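Probable ribosomal RNA small subunit methyltransferase (Thermus thermophilus, PDB 3DMF) probably transfers methyl groups from S-adenosylmethionine to a base of small-subunit ribosomal RNA. Local coordinates at residues P214-L219 with V303-F308. Sequence-based numbering, arbitrary orientation.
Sequences PASLLL and VTNPPF. With SAM (S-adenosylmethionine), chain H.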
loop_
_atom_site.group_PDB
_atom_site.type_symbol
_atom_site.label_atom_id
_atom_site.label_comp_id
_atom_site.label_asym_id
_atom_site.label_seq_id
_atom_site.Cartn_x
_atom_site.Cartn_y
_atom_site.Cartn_z
ATOM N N PRO A 214 2.358 10.884 -15.070
ATOM C CA PRO A 214 2.311 12.278 -15.525
ATOM C C PRO A 214 1.970 13.299 -14.439
ATOM O O PRO A 214 2.482 14.428 -14.490
ATOM C CB PRO A 214 1.220 12.259 -16.608
ATOM C CG PRO A 214 1.234 10.855 -17.103
ATOM C CD PRO A 214 1.555 9.991 -15.926
ATOM N N ALA A 215 1.131 12.930 -13.467
ATOM C CA ALA A 215 0.797 13.860 -12.379
ATOM C C ALA A 215 2.030 14.180 -11.530
ATOM O O ALA A 215 2.255 15.325 -11.148
ATOM C CB ALA A 215 -0.318 13.289 -11.500
ATOM N N SER A 216 2.829 13.164 -11.237
ATOM C CA SER A 216 4.048 13.353 -10.481
ATOM C C SER A 216 5.047 14.264 -11.196
ATOM O O SER A 216 5.655 15.166 -10.583
ATOM C CB SER A 216 4.670 11.994 -10.169
ATOM O OG SER A 216 3.700 11.163 -9.533
ATOM N N LEU A 217 5.193 14.053 -12.508
ATOM C CA LEU A 217 6.038 14.937 -13.338
ATOM C C LEU A 217 5.528 16.373 -13.254
ATOM O O LEU A 217 6.313 17.312 -13.077
ATOM C CB LEU A 217 6.044 14.485 -14.804
ATOM C CG LEU A 217 6.768 13.167 -15.108
ATOM C CD1 LEU A 217 6.402 12.609 -16.487
ATOM C CD2 LEU A 217 8.289 13.329 -14.971
ATOM N N LEU A 218 4.211 16.547 -13.404
ATOM C CA LEU A 218 3.606 17.886 -13.323
ATOM C C LEU A 218 3.897 18.589 -11.994
ATOM O O LEU A 218 4.170 19.789 -11.956
ATOM C CB LEU A 218 2.098 17.815 -13.573
ATOM C CG LEU A 218 1.352 19.100 -13.922
ATOM C CD1 LEU A 218 1.796 19.686 -15.283
ATOM C CD2 LEU A 218 -0.158 18.823 -13.890
ATOM N N LEU A 219 3.853 17.831 -10.896
ATOM C CA LEU A 219 4.149 18.401 -9.584
ATOM C C LEU A 219 5.587 18.924 -9.541
ATOM O O LEU A 219 5.844 20.049 -9.079
ATOM C CB LEU A 219 3.908 17.364 -8.472
ATOM C CG LEU A 219 4.042 17.940 -7.049
ATOM C CD1 LEU A 219 3.182 17.175 -6.059
ATOM C CD2 LEU A 219 5.504 17.994 -6.549
ATOM N N VAL A 303 5.557 17.390 -0.146
ATOM C CA VAL A 303 5.023 17.091 -1.482
ATOM C C VAL A 303 4.204 15.827 -1.431
ATOM O O VAL A 303 4.503 14.938 -0.633
ATOM C CB VAL A 303 6.139 16.931 -2.573
ATOM C CG1 VAL A 303 6.906 18.223 -2.752
ATOM C CG2 VAL A 303 7.063 15.758 -2.265
ATOM N N THR A 304 3.186 15.746 -2.280
ATOM C CA THR A 304 2.404 14.520 -2.370
ATOM C C THR A 304 1.630 14.388 -3.666
ATOM O O THR A 304 1.028 15.352 -4.145
ATOM C CB THR A 304 1.441 14.357 -1.148
ATOM O OG1 THR A 304 0.818 13.064 -1.200
ATOM C CG2 THR A 304 0.332 15.454 -1.095
ATOM N N ASN A 305 1.699 13.181 -4.227
ATOM C CA ASN A 305 0.694 12.684 -5.168
ATOM C C ASN A 305 -0.136 11.662 -4.364
ATOM O O ASN A 305 0.275 10.505 -4.234
ATOM C CB ASN A 305 1.360 12.042 -6.393
ATOM C CG ASN A 305 0.356 11.567 -7.401
ATOM O OD1 ASN A 305 -0.847 11.589 -7.135
ATOM N ND2 ASN A 305 0.828 11.142 -8.576
ATOM N N PRO A 306 -1.266 12.089 -3.764
ATOM C CA PRO A 306 -1.990 11.199 -2.844
ATOM C C PRO A 306 -2.709 10.074 -3.557
ATOM O O PRO A 306 -2.998 10.185 -4.758
ATOM C CB PRO A 306 -3.014 12.136 -2.151
ATOM C CG PRO A 306 -2.656 13.487 -2.533
ATOM C CD PRO A 306 -1.901 13.414 -3.845
ATOM N N PRO A 307 -3.041 9.002 -2.826
ATOM C CA PRO A 307 -3.823 7.928 -3.426
ATOM C C PRO A 307 -5.219 8.429 -3.795
ATOM O O PRO A 307 -5.697 9.431 -3.235
ATOM C CB PRO A 307 -3.913 6.891 -2.298
ATOM C CG PRO A 307 -3.710 7.644 -1.059
ATOM C CD PRO A 307 -2.785 8.779 -1.391
ATOM N N PHE A 308 -5.845 7.747 -4.748
ATOM C CA PHE A 308 -7.208 8.086 -5.186
ATOM C C PHE A 308 -7.932 6.835 -5.630
ATOM O O PHE A 308 -7.301 5.864 -6.045
ATOM C CB PHE A 308 -7.201 9.122 -6.316
ATOM C CG PHE A 308 -6.355 8.732 -7.504
ATOM C CD1 PHE A 308 -6.917 8.096 -8.603
ATOM C CD2 PHE A 308 -4.979 9.002 -7.512
ATOM C CE1 PHE A 308 -6.130 7.738 -9.711
ATOM C CE2 PHE A 308 -4.188 8.640 -8.610
ATOM C CZ PHE A 308 -4.771 8.008 -9.705
HETATM N N SAM H . 4.848 9.496 -4.769
HETATM C CA SAM H . 4.746 8.355 -5.734
HETATM C C SAM H . 4.640 8.894 -7.157
HETATM O O SAM H . 4.366 10.081 -7.300
HETATM O OXT SAM H . 4.804 8.140 -8.104
HETATM C CB SAM H . 3.530 7.462 -5.474
HETATM C CG SAM H . 2.178 8.189 -5.536
HETATM S SD SAM H . 0.745 7.081 -5.376
HETATM C CE SAM H . -0.557 8.071 -6.162
HETATM C "C5'" SAM H . 0.252 7.272 -3.641
HETATM C "C4'" SAM H . 1.132 6.472 -2.674
HETATM O "O4'" SAM H . 0.524 6.607 -1.386
HETATM C "C3'" SAM H . 1.270 4.971 -2.997
HETATM O "O3'" SAM H . 2.625 4.634 -3.095
HETATM C "C2'" SAM H . 0.581 4.327 -1.790
HETATM O "O2'" SAM H . 1.007 3.002 -1.460
HETATM C "C1'" SAM H . 0.810 5.389 -0.728
HETATM N N9 SAM H . -0.072 5.237 0.440
HETATM C C8 SAM H . -1.352 4.733 0.505
HETATM N N7 SAM H . -1.772 4.793 1.803
HETATM C C5 SAM H . -0.764 5.312 2.549
HETATM C C6 SAM H . -0.620 5.569 3.911
HETATM N N6 SAM H . -1.552 5.283 4.826
HETATM N N1 SAM H . 0.565 6.129 4.328
HETATM C C2 SAM H . 1.606 6.399 3.479
HETATM N N3 SAM H . 1.504 6.120 2.123
HETATM C C4 SAM H . 0.306 5.597 1.698
#
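The first turns of helix 214-227 come up against the end of strand 299-304 and the loop that follows it, the two backbones being closest at S216 and N305, whose CA atoms are 6.3 Å apart. One polar bond joins the segments: N305 ND2 donates to S216 OG at 3.0 Å, nearly straight at 167° and almost within the amide plane. The extended N305 side chain, with CG anti to the backbone N (chi1 -178°), carries the amide to the helix, where ND2 also lies 3.8 Å from the methyl CB of A215. S216 OG passes the link on, donating in turn to carboxylate atom O of S-adenosylmethionine at 2.6 Å. The hydroxyl thus has two partners, accepting one hydrogen bond and donating another, an arrangement consistent with N305 positioning S216 for the carboxylate, as a second-shell residue at that end of the cofactor. N305 also approaches the sulfonium methyl of the cofactor, its backbone O standing 3.2 Å from CE, with the ring of F308 lying obliquely to that methyl. A leucine in place of N305 would lack the amide N-H and would probably leave S216 OG without this donor, freer to turn away from the carboxylate. One helical turn beyond A215, L219 makes the apolar part of the contact: CD1 rests 3.4 Å from T304 O, while CD2 meets V303 CG1 at 4.1 Å. The sequence N305-P306-P307-F308 is the NPPF form of the signature found in amino-methylating enzymes, consistent with the guanosine seen bound at N305 and F308. Strand 299-304 runs between parallel strands 236-240 and 334-340; V339 of the latter touches both A215 and N305, while helix 317-329 packs through F322 against T304, P306 and P307.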